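Local coordinates for CDP-glucose-4,6-dehydratase (Yersinia pseudotuberculosis, PDB 1RKX), which catalyses the dehydration of CDP-D-glucose to its 4-keto-6-deoxy sugar, using bound NAD in the manner of the short-chain dehydrogenase/reductase family, at residues S5-G9 with K10-V14; G23-S26 with L27-T31; P47-F50 with E51-V55; R54-G58 with M59-I63; N70-L73 with E74-E78. All blocks are in the same frame, centred on the assembly; numbering follows the deposited sequence.

In the fold
The five contacts follow one another through the first half of an NAD-binding Rossmann fold. Interaction 1 leads into strand 11-15, and interaction 2 lies on helix 20-31 directly after it; their centres are about 11 Å apart and L29 packs on W7, V12 and V14. Interactions 3 and 4 share R54 and V55, closing the short helix 49-52 and entering strand 60-63, the outermost strand of the parallel sheet on this side. Interaction 5, on helix 69-79, has its centre about 25 Å from that of interaction 3 yet touches F13 of interaction 1, and its S75 and K71 probably hydrogen-bond E62 and I63 of interaction 4. Successive beta-alpha units thus build the sheet whose loops hold the dinucleotide.

Interaction 1: residues S5-G9 with K10-V14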
# COMPACT_ATOMS: atom_id res chain seq x y z
N SER C 5 33.76 -20.12 -15.76
CA SER C 5 34.03 -20.06 -17.19
C SER C 5 33.60 -18.72 -17.78
O SER C 5 34.34 -18.11 -18.54
CB SER C 5 33.31 -21.21 -17.90
OG SER C 5 33.45 -21.11 -19.31
N PHE C 6 32.39 -18.29 -17.42
CA PHE C 6 31.82 -17.03 -17.90
C PHE C 6 32.71 -15.82 -17.68
O PHE C 6 32.86 -14.98 -18.57
CB PHE C 6 30.47 -16.78 -17.21
CG PHE C 6 29.89 -15.41 -17.49
CD1 PHE C 6 29.18 -15.16 -18.67
CD2 PHE C 6 30.07 -14.37 -16.59
CE1 PHE C 6 28.66 -13.90 -18.93
CE2 PHE C 6 29.56 -13.09 -16.85
CZ PHE C 6 28.85 -12.86 -18.02
N TRP C 7 33.30 -15.72 -16.50
CA TRP C 7 34.14 -14.59 -16.15
C TRP C 7 35.49 -14.52 -16.84
O TRP C 7 36.10 -13.45 -16.91
CB TRP C 7 34.31 -14.52 -14.63
CG TRP C 7 33.00 -14.27 -13.97
CD1 TRP C 7 32.15 -15.21 -13.45
CD2 TRP C 7 32.32 -13.02 -13.89
NE1 TRP C 7 30.97 -14.61 -13.06
CE2 TRP C 7 31.06 -13.26 -13.32
CE3 TRP C 7 32.66 -11.70 -14.26
CZ2 TRP C 7 30.12 -12.24 -13.09
CZ3 TRP C 7 31.73 -10.69 -14.04
CH2 TRP C 7 30.48 -10.97 -13.46
N GLN C 8 35.96 -15.65 -17.36
CA GLN C 8 37.25 -15.69 -18.03
C GLN C 8 37.32 -14.67 -19.17
O GLN C 8 36.55 -14.73 -20.12
CB GLN C 8 37.51 -17.09 -18.58
CG GLN C 8 38.92 -17.30 -19.10
CD GLN C 8 39.97 -17.15 -18.02
OE1 GLN C 8 39.90 -17.80 -16.97
NE2 GLN C 8 40.96 -16.29 -18.26
N GLY C 9 38.25 -13.73 -19.05
CA GLY C 9 38.43 -12.73 -20.09
C GLY C 9 37.44 -11.56 -20.13
O GLY C 9 37.58 -10.69 -20.99
N LYS C 10 36.45 -11.54 -19.24
CA LYS C 10 35.49 -10.44 -19.23
C LYS C 10 36.14 -9.17 -18.72
O LYS C 10 36.91 -9.21 -17.76
CB LYS C 10 34.28 -10.78 -18.35
CG LYS C 10 33.36 -11.87 -18.89
CD LYS C 10 32.65 -11.41 -20.16
CE LYS C 10 31.64 -12.43 -20.64
NZ LYS C 10 32.27 -13.75 -20.95
N ARG C 11 35.84 -8.05 -19.36
CA ARG C 11 36.39 -6.77 -18.94
C ARG C 11 35.43 -6.19 -17.91
O ARG C 11 34.33 -5.75 -18.25
CB ARG C 11 36.54 -5.83 -20.14
CG ARG C 11 37.43 -6.40 -21.25
CD ARG C 11 37.58 -5.42 -22.40
NE ARG C 11 38.45 -4.29 -22.07
CZ ARG C 11 39.76 -4.38 -21.89
NH1 ARG C 11 40.38 -5.55 -22.00
NH2 ARG C 11 40.47 -3.30 -21.60
N VAL C 12 35.85 -6.18 -16.65
CA VAL C 12 35.02 -5.69 -15.55
C VAL C 12 35.60 -4.45 -14.88
O VAL C 12 36.77 -4.42 -14.48
CB VAL C 12 34.84 -6.81 -14.49
CG1 VAL C 12 33.80 -6.39 -13.45
CG2 VAL C 12 34.43 -8.11 -15.16
N PHE C 13 34.76 -3.42 -14.76
CA PHE C 13 35.15 -2.15 -14.16
C PHE C 13 34.49 -2.10 -12.78
O PHE C 13 33.28 -2.25 -12.66
CB PHE C 13 34.64 -1.00 -15.03
CG PHE C 13 35.16 0.36 -14.61
CD1 PHE C 13 36.41 0.79 -15.01
CD2 PHE C 13 34.37 1.20 -13.83
CE1 PHE C 13 36.89 2.06 -14.65
CE2 PHE C 13 34.83 2.47 -13.47
CZ PHE C 13 36.09 2.90 -13.88
N VAL C 14 35.29 -1.88 -11.74
CA VAL C 14 34.77 -1.84 -10.38
C VAL C 14 35.11 -0.55 -9.63
O VAL C 14 36.28 -0.28 -9.36
CB VAL C 14 35.33 -3.01 -9.54
CG1 VAL C 14 34.77 -2.96 -8.12
CG2 VAL C 14 35.00 -4.34 -10.21
O HOH W 1 35.30 -13.34 -22.01
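A lysine folded back over a phenylalanine makes this local contact, at the tight turn that carries the chain from helix 4-7 into strand 11-15, the first strand of the parallel sheet in chain order, lying between 35-40 and 83-86. The turn itself, from W7 to K10, is a type II beta turn: K10 N donates to W7 O at 3.0 Å, with a nearly straight N-H...O angle of 167° and the donor standing above the carbonyl plane. G9 occupies the turn with positive phi. The K10 side chain does the rest. Bends at chi2 and chi4 (-66° and -60°) curl it back so that its ammonium reaches F6 O, where NZ donates a 2.7 Å bond lying in the carbonyl plane. On the way CE passes over one face of the F6 ring, 3.7 Å from CE1, a CH-pi contact, while NZ stands 4.3 Å from the ring centroid as a cation-pi partner. A water accepts from NZ and donates to Q8 O, so two backbone carbonyls, one of them through water, and an aromatic face surround the charge; Y250 of helix 236-251 adds another cation-pi contact.

Beyond the turn, V12 brings CG2 to the edge of the W7 indole, 3.9 Å from CZ3, the two side chains crossing at about a right angle. F6 CD2 meets a face of the same indole. W7 is buried further by L29 of helix 20-31 and L243 of helix 236-251. This is the entrance to the Rossmann fold: a short N-terminal helix and turn delivering the first strand, just ahead of the dinucleotide-binding loop.

Interaction 2: residues G23-S26 with L27-T31; sequences GWLS and LWLQT
Residues 23-31 form one unbroken alpha-helical run in which four successive i to i+4 bonds join the two segments: L27 N to G23 O, W28 N to W24 O, L29 N to L25 O and Q30 N to S26 O, each 2.9 Å long. Round this backbone the side chains divide between the faces of the helix. L25 and L29, one turn apart, meet through L25 CG and L29 CD1 at 4.0 Å. Their first torsions differ: L25 sends CG opposite its own nitrogen (chi1 -178°), whereas L29 keeps CG beside it (chi1 -70°), which lays CG 3.3 Å from L25 O. L27 repeats that leaning pose on another face, with CG 3.3 Å from G23 O. At the end of the run T31 turns back, its OG1 donating to W28 O at 2.7 Å. Earlier in the same helix, S26 OG bonds to G22 O.

The two tryptophans are buried against neighbouring parts of the chain: W24 bonds G199 O through NE1, and W28 lies against helices 236-251 and 342-355. L29 rests on V12 and V14 of strand 11-15. Such a helix, following the first strand and its NAD-contacting loop, is that of the first Rossmann beta-alpha-beta crossover, linking strands 11-15 and 35-40.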
# COMPACT_ATOMS: atom_id res chain seq x y z
N GLY C 23 37.21 -4.92 -2.50
CA GLY C 23 38.42 -5.72 -2.52
C GLY C 23 38.09 -7.19 -2.66
O GLY C 23 38.68 -7.89 -3.48
N TRP C 24 37.15 -7.68 -1.86
CA TRP C 24 36.79 -9.09 -1.97
C TRP C 24 36.24 -9.39 -3.36
O TRP C 24 36.56 -10.42 -3.95
CB TRP C 24 35.76 -9.49 -0.90
CG TRP C 24 36.38 -9.78 0.44
CD1 TRP C 24 36.40 -8.96 1.53
CD2 TRP C 24 37.07 -10.97 0.83
NE1 TRP C 24 37.07 -9.57 2.58
CE2 TRP C 24 37.49 -10.81 2.17
CE3 TRP C 24 37.38 -12.17 0.16
CZ2 TRP C 24 38.20 -11.80 2.86
CZ3 TRP C 24 38.09 -13.16 0.85
CH2 TRP C 24 38.49 -12.96 2.19
N LEU C 25 35.41 -8.49 -3.90
CA LEU C 25 34.85 -8.71 -5.23
C LEU C 25 35.95 -8.71 -6.30
O LEU C 25 35.95 -9.57 -7.19
CB LEU C 25 33.81 -7.64 -5.58
CG LEU C 25 33.16 -7.84 -6.96
CD1 LEU C 25 32.40 -9.16 -6.98
CD2 LEU C 25 32.21 -6.69 -7.28
N SER C 26 36.87 -7.76 -6.21
CA SER C 26 37.96 -7.67 -7.17
C SER C 26 38.82 -8.93 -7.13
O SER C 26 39.18 -9.47 -8.18
CB SER C 26 38.82 -6.44 -6.89
OG SER C 26 38.06 -5.26 -7.14
N LEU C 27 39.14 -9.40 -5.93
CA LEU C 27 39.93 -10.62 -5.77
C LEU C 27 39.19 -11.80 -6.38
O LEU C 27 39.79 -12.65 -7.05
CB LEU C 27 40.20 -10.90 -4.30
CG LEU C 27 41.24 -10.04 -3.58
CD1 LEU C 27 41.22 -10.36 -2.08
CD2 LEU C 27 42.62 -10.31 -4.18
N TRP C 28 37.88 -11.86 -6.14
CA TRP C 28 37.05 -12.95 -6.65
C TRP C 28 37.08 -12.95 -8.18
O TRP C 28 37.29 -13.99 -8.81
CB TRP C 28 35.61 -12.79 -6.16
CG TRP C 28 34.79 -14.06 -6.24
CD1 TRP C 28 34.99 -15.13 -7.07
CD2 TRP C 28 33.62 -14.38 -5.47
NE1 TRP C 28 34.03 -16.09 -6.86
CE2 TRP C 28 33.17 -15.66 -5.88
CE3 TRP C 28 32.91 -13.71 -4.47
CZ2 TRP C 28 32.04 -16.27 -5.33
CZ3 TRP C 28 31.78 -14.32 -3.91
CH2 TRP C 28 31.36 -15.59 -4.35
N LEU C 29 36.86 -11.78 -8.77
CA LEU C 29 36.87 -11.62 -10.22
C LEU C 29 38.23 -12.03 -10.79
O LEU C 29 38.31 -12.72 -11.80
CB LEU C 29 36.56 -10.17 -10.60
CG LEU C 29 35.12 -9.70 -10.35
CD1 LEU C 29 35.02 -8.18 -10.47
CD2 LEU C 29 34.20 -10.39 -11.35
N GLN C 30 39.31 -11.60 -10.12
CA GLN C 30 40.65 -11.94 -10.57
C GLN C 30 40.86 -13.46 -10.60
O GLN C 30 41.36 -14.00 -11.58
CB GLN C 30 41.70 -11.30 -9.66
CG GLN C 30 41.73 -9.78 -9.72
CD GLN C 30 42.67 -9.16 -8.70
OE1 GLN C 30 42.52 -8.00 -8.32
NE2 GLN C 30 43.66 -9.94 -8.26
N THR C 31 40.46 -14.14 -9.52
CA THR C 31 40.63 -15.59 -9.46
C THR C 31 39.86 -16.31 -10.56
O THR C 31 40.24 -17.42 -10.95
CB THR C 31 40.19 -16.17 -8.10
OG1 THR C 31 38.77 -16.06 -7.96
CG2 THR C 31 40.85 -15.42 -6.97

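Interaction 3: residues P47-F50 with E51-V55; sequences PSLF and ETARV
A short helix, 49-52, is capped at both ends, by a serine N-cap at its start and a Schellman motif at its close, within the beta-alpha-beta unit between strands 35-40 and 60-63. Among the hydrogen bonds, S48 OG accepts from E51 N at 3.2 Å, placed there by a first torsion of 68° that sets OG between the backbone nitrogen and carbonyl carbon. S48 O takes two donors, T52 N at 3.0 Å and T52 OG1 at 2.9 Å, so the threonine grips the same carbonyl with backbone and hydroxyl. A53 is the first residue to leave helical angles and R54, with positive phi, is the C-prime residue of the Schellman motif: V55 N reaches back to F50 O, and R54 N to E51 O.

Charged groups reinforce that end. R54 NH1 forms a salt bridge with E51 OE1 at 2.8 Å and also bonds E51 O, tying side chain and backbone of one residue.

Apolar contacts come last. L49 CD1 lies 3.7 Å from A53 CB, and L49 also touches W24 and W332. F50, which also meets H17 and T18, the latter an NAD-binding residue, crosses V55 at about a right angle, its CD1 3.5 Å from V55 CB. The carboxylate of E51 stands nearly perpendicular to the F50 ring, with OE2 at the ring edge 3.4 Å from CD2.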
# COMPACT_ATOMS: atom_id res chain seq x y z
N PRO C 47 45.30 -0.71 8.79
CA PRO C 47 45.42 -1.55 7.60
C PRO C 47 44.16 -1.58 6.74
O PRO C 47 43.11 -1.06 7.13
CB PRO C 47 45.76 -2.92 8.17
CG PRO C 47 45.00 -2.92 9.46
CD PRO C 47 45.27 -1.54 10.01
N SER C 48 44.27 -2.20 5.57
CA SER C 48 43.16 -2.31 4.64
C SER C 48 43.27 -3.64 3.89
O SER C 48 44.36 -4.18 3.72
CB SER C 48 43.20 -1.17 3.62
OG SER C 48 44.32 -1.31 2.75
N LEU C 49 42.13 -4.17 3.47
CA LEU C 49 42.14 -5.41 2.70
C LEU C 49 42.94 -5.16 1.43
O LEU C 49 43.72 -6.00 0.98
CB LEU C 49 40.72 -5.82 2.33
CG LEU C 49 40.57 -7.05 1.43
CD1 LEU C 49 41.00 -8.31 2.18
CD2 LEU C 49 39.12 -7.18 0.98
N PHE C 50 42.75 -3.97 0.86
CA PHE C 50 43.42 -3.58 -0.37
C PHE C 50 44.92 -3.88 -0.32
O PHE C 50 45.46 -4.52 -1.22
CB PHE C 50 43.21 -2.09 -0.65
CG PHE C 50 43.72 -1.65 -2.00
CD1 PHE C 50 43.11 -2.10 -3.17
CD2 PHE C 50 44.80 -0.78 -2.10
CE1 PHE C 50 43.57 -1.69 -4.43
CE2 PHE C 50 45.28 -0.36 -3.35
CZ PHE C 50 44.66 -0.81 -4.51
N GLU C 51 45.58 -3.42 0.73
CA GLU C 51 47.02 -3.63 0.87
C GLU C 51 47.40 -5.00 1.41
O GLU C 51 48.31 -5.65 0.88
CB GLU C 51 47.63 -2.56 1.79
CG GLU C 51 47.52 -1.13 1.26
CD GLU C 51 48.20 -0.93 -0.08
OE1 GLU C 51 49.12 -1.70 -0.41
OE2 GLU C 51 47.82 0.01 -0.80
N THR C 52 46.71 -5.46 2.46
CA THR C 52 47.02 -6.75 3.06
C THR C 52 46.82 -7.92 2.10
O THR C 52 47.58 -8.89 2.14
CB THR C 52 46.19 -6.99 4.35
OG1 THR C 52 44.79 -7.00 4.03
CG2 THR C 52 46.47 -5.90 5.38
N ALA C 53 45.83 -7.83 1.22
CA ALA C 53 45.56 -8.91 0.29
C ALA C 53 46.05 -8.63 -1.12
O ALA C 53 45.69 -9.33 -2.06
CB ALA C 53 44.06 -9.21 0.26
N ARG C 54 46.89 -7.60 -1.27
CA ARG C 54 47.45 -7.24 -2.58
C ARG C 54 46.39 -7.18 -3.68
O ARG C 54 46.59 -7.70 -4.77
CB ARG C 54 48.54 -8.23 -2.99
CG ARG C 54 49.70 -8.38 -2.01
CD ARG C 54 50.20 -7.03 -1.53
NE ARG C 54 50.30 -6.07 -2.62
CZ ARG C 54 50.25 -4.75 -2.46
NH1 ARG C 54 50.10 -4.24 -1.24
NH2 ARG C 54 50.32 -3.94 -3.51
N VAL C 55 45.27 -6.52 -3.39
CA VAL C 55 44.20 -6.41 -4.37
C VAL C 55 44.63 -5.82 -5.72
O VAL C 55 44.19 -6.28 -6.77
CB VAL C 55 43.01 -5.58 -3.81
CG1 VAL C 55 41.99 -5.31 -4.91
CG2 VAL C 55 42.35 -6.32 -2.66

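Interaction 4: residues R54-G58 with M59-I63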
# COMPACT_ATOMS: atom_id res chain seq x y z
N ARG C 54 46.89 -7.60 -1.27
CA ARG C 54 47.45 -7.24 -2.58
C ARG C 54 46.39 -7.18 -3.68
O ARG C 54 46.59 -7.70 -4.77
CB ARG C 54 48.54 -8.23 -2.99
CG ARG C 54 49.70 -8.38 -2.01
CD ARG C 54 50.20 -7.03 -1.53
NE ARG C 54 50.30 -6.07 -2.62
CZ ARG C 54 50.25 -4.75 -2.46
NH1 ARG C 54 50.10 -4.24 -1.24
NH2 ARG C 54 50.32 -3.94 -3.51
N VAL C 55 45.27 -6.52 -3.39
CA VAL C 55 44.20 -6.41 -4.37
C VAL C 55 44.63 -5.82 -5.72
O VAL C 55 44.19 -6.28 -6.77
CB VAL C 55 43.01 -5.58 -3.81
CG1 VAL C 55 41.99 -5.31 -4.91
CG2 VAL C 55 42.35 -6.32 -2.66
N ALA C 56 45.49 -4.80 -5.69
CA ALA C 56 45.91 -4.14 -6.93
C ALA C 56 46.82 -4.93 -7.87
O ALA C 56 46.76 -4.77 -9.08
CB ALA C 56 46.57 -2.81 -6.60
N ASP C 57 47.66 -5.78 -7.30
CA ASP C 57 48.63 -6.53 -8.09
C ASP C 57 48.11 -7.32 -9.28
O ASP C 57 48.81 -7.45 -10.28
CB ASP C 57 49.45 -7.44 -7.16
CG ASP C 57 50.17 -6.65 -6.09
OD1 ASP C 57 50.09 -5.40 -6.13
OD2 ASP C 57 50.80 -7.26 -5.21
N GLY C 58 46.89 -7.84 -9.19
CA GLY C 58 46.35 -8.61 -10.30
C GLY C 58 45.32 -7.88 -11.14
O GLY C 58 44.51 -8.52 -11.83
N MET C 59 45.34 -6.55 -11.11
CA MET C 59 44.36 -5.78 -11.87
C MET C 59 44.87 -4.37 -12.17
O MET C 59 45.97 -4.00 -11.75
CB MET C 59 43.07 -5.65 -11.05
CG MET C 59 43.26 -4.82 -9.78
SD MET C 59 41.80 -4.70 -8.71
CE MET C 59 40.73 -3.64 -9.71
N GLN C 60 44.07 -3.61 -12.91
CA GLN C 60 44.39 -2.22 -13.22
C GLN C 60 43.79 -1.44 -12.06
O GLN C 60 42.59 -1.53 -11.82
CB GLN C 60 43.71 -1.77 -14.51
CG GLN C 60 44.38 -2.20 -15.79
CD GLN C 60 43.75 -1.53 -16.99
OE1 GLN C 60 43.64 -0.30 -17.04
NE2 GLN C 60 43.35 -2.32 -17.98
N SER C 61 44.61 -0.67 -11.36
CA SER C 61 44.12 0.09 -10.22
C SER C 61 44.29 1.60 -10.43
O SER C 61 45.41 2.11 -10.47
CB SER C 61 44.87 -0.36 -8.97
OG SER C 61 44.42 0.31 -7.81
N GLU C 62 43.18 2.31 -10.58
CA GLU C 62 43.23 3.76 -10.77
C GLU C 62 42.66 4.49 -9.56
O GLU C 62 41.59 4.13 -9.05
CB GLU C 62 42.46 4.19 -12.01
CG GLU C 62 42.64 5.68 -12.32
CD GLU C 62 41.83 6.14 -13.52
OE1 GLU C 62 41.44 5.30 -14.34
OE2 GLU C 62 41.61 7.37 -13.64
N ILE C 63 43.39 5.50 -9.09
CA ILE C 63 42.92 6.28 -7.96
C ILE C 63 42.25 7.54 -8.50
O ILE C 63 42.87 8.33 -9.21
CB ILE C 63 44.08 6.67 -7.03
CG1 ILE C 63 44.71 5.41 -6.42
CG2 ILE C 63 43.59 7.61 -5.94
CD1 ILE C 63 43.72 4.50 -5.69
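In M59 a chi1 of 66° tucks CG back over the main chain, and a bend at chi3 (-71°) turns the terminal CE aside while SD lies back against the preceding turn. In this pose SD lies 3.5 Å from V55 O and 3.9 Å from V55 CG1, the methionine and valine side chains running alongside each other and pointing the same way. CG also rests near the carbonyls of V55 and A56. The backbone of M59 holds the turn: its N donates to A56 O at 3.1 Å, although the donor stands well above the carbonyl plane, 52° out of it.

Two residues further on, S61 aims CB back at the turn and meets A56 CB at 3.8 Å. The S61 hydroxyl bonds H17 NE2, and the F50 ring packs on both A56 and S61, so one ring touches both the turn and the strand.

Within the turn, R54 holds D57 side-on with two nitrogens. NE meets OD2 at 2.9 Å from above the carboxylate plane, while NH2 meets OD1 at 3.0 Å on its syn side, though tilted out of the carboxylate plane. Both oxygens lie close to the guanidinium plane. The third nitrogen, NH1, serves E51, and the arginine thereby bridges two acidic residues.

M59 is further packed by S26 and Q30 of helix 20-31 and by V36 of strand 35-40. This is a helix-to-strand connection of a Rossmann fold, the turn that delivers the chain from the short helix 49-52 into the border strand 60-63 of the parallel sheet.

Interaction 5: residues N70-L73 with E74-E78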
# COMPACT_ATOMS: atom_id res chain seq x y z
N ASN C 70 34.51 14.00 -15.61
CA ASN C 70 35.32 13.71 -16.79
C ASN C 70 36.38 12.65 -16.56
O ASN C 70 36.62 11.80 -17.42
CB ASN C 70 35.98 14.98 -17.32
CG ASN C 70 36.44 14.83 -18.76
OD1 ASN C 70 35.62 14.76 -19.67
ND2 ASN C 70 37.75 14.76 -18.96
N LYS C 71 37.03 12.69 -15.40
CA LYS C 71 38.06 11.71 -15.09
C LYS C 71 37.46 10.31 -15.03
O LYS C 71 38.10 9.33 -15.40
CB LYS C 71 38.74 12.04 -13.76
CG LYS C 71 39.85 11.06 -13.39
CD LYS C 71 40.53 11.45 -12.09
CE LYS C 71 41.60 10.44 -11.73
NZ LYS C 71 42.29 10.80 -10.47
N LEU C 72 36.21 10.21 -14.57
CA LEU C 72 35.53 8.92 -14.48
C LEU C 72 35.14 8.45 -15.89
O LEU C 72 35.28 7.28 -16.22
CB LEU C 72 34.28 9.03 -13.60
CG LEU C 72 33.41 7.78 -13.49
CD1 LEU C 72 34.23 6.58 -13.04
CD2 LEU C 72 32.27 8.05 -12.50
N LEU C 73 34.66 9.39 -16.71
CA LEU C 73 34.28 9.08 -18.08
C LEU C 73 35.48 8.54 -18.85
O LEU C 73 35.39 7.53 -19.55
CB LEU C 73 33.75 10.35 -18.77
CG LEU C 73 33.61 10.37 -20.29
CD1 LEU C 73 32.52 9.40 -20.74
CD2 LEU C 73 33.29 11.80 -20.74
N GLU C 74 36.62 9.22 -18.71
CA GLU C 74 37.84 8.81 -19.38
C GLU C 74 38.34 7.45 -18.90
O GLU C 74 38.74 6.62 -19.71
CB GLU C 74 38.95 9.85 -19.17
CG GLU C 74 38.70 11.17 -19.87
CD GLU C 74 38.52 11.01 -21.37
OE1 GLU C 74 39.41 10.41 -22.01
OE2 GLU C 74 37.50 11.48 -21.90
N SER C 75 38.30 7.24 -17.59
CA SER C 75 38.75 5.97 -17.01
C SER C 75 37.93 4.81 -17.58
O SER C 75 38.46 3.73 -17.83
CB SER C 75 38.62 6.01 -15.49
OG SER C 75 39.05 4.79 -14.90
N ILE C 76 36.64 5.05 -17.78
CA ILE C 76 35.76 4.03 -18.32
C ILE C 76 35.93 3.87 -19.83
O ILE C 76 36.03 2.74 -20.33
CB ILE C 76 34.28 4.36 -18.00
CG1 ILE C 76 34.06 4.30 -16.48
CG2 ILE C 76 33.35 3.39 -18.72
CD1 ILE C 76 32.69 4.77 -16.01
N ARG C 77 35.98 4.98 -20.55
CA ARG C 77 36.15 4.95 -22.00
C ARG C 77 37.45 4.27 -22.39
O ARG C 77 37.51 3.53 -23.38
CB ARG C 77 36.14 6.37 -22.57
CG ARG C 77 36.49 6.43 -24.06
CD ARG C 77 36.65 7.87 -24.50
NE ARG C 77 35.40 8.61 -24.37
CZ ARG C 77 35.33 9.92 -24.21
NH1 ARG C 77 36.43 10.65 -24.15
NH2 ARG C 77 34.14 10.51 -24.11
N GLU C 78 38.50 4.54 -21.63
CA GLU C 78 39.81 3.96 -21.87
C GLU C 78 39.76 2.44 -21.72
O GLU C 78 40.39 1.71 -22.49
CB GLU C 78 40.82 4.54 -20.87
CG GLU C 78 42.25 4.00 -20.97
CD GLU C 78 42.40 2.59 -20.42
OE1 GLU C 78 41.96 2.32 -19.28
OE2 GLU C 78 42.97 1.74 -21.14
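Four consecutive i to i+4 backbone bonds, E74 N to N70 O, S75 N to K71 O, I76 N to L72 O and R77 N to L73 O, run through this alpha helix, with lengths of 2.8 to 3.0 Å. Helix 69-79 follows strand 60-63 in the Rossmann fold and packs against the parallel sheet.

On the side facing the sheet, L72 and I76 meet one turn apart, L72 CD1 lying 3.8 Å from I76 CD1. I76 reaches this position with CG1 turned opposite its carbonyl carbon (chi1 -66°), an orientation that also brings CG1 to 3.2 Å from L72 O. F13 of strand 11-15 lies against S75 and I76, Y39 of strand 35-40 against L72 and S75, and helix 100-121 packs on L72 through Y113 and on I76 through A117. The polar members of this side are tied to the neighbouring edge strand: S75 OG bonds E62 OE1, and the fully extended K71 carries NZ to I63 O. L72 also lies near I66, an NAD-binding residue.

On a second side, N70 and E74 run side by side, pointing the same way, with N70 ND2 3.8 Å from E74 CG and their amide and carboxylate planes only 27° apart. L73 lies against the guanidinium of R77, with CG over one of its faces and CD2 3.7 Å from NH2; both residues also touch V121 of helix 100-121. Beside this apolar support, the arginine turns to its acidic neighbour three residues back, R77 NH1 forming a salt bridge with E74 OE2 at 2.6 Å.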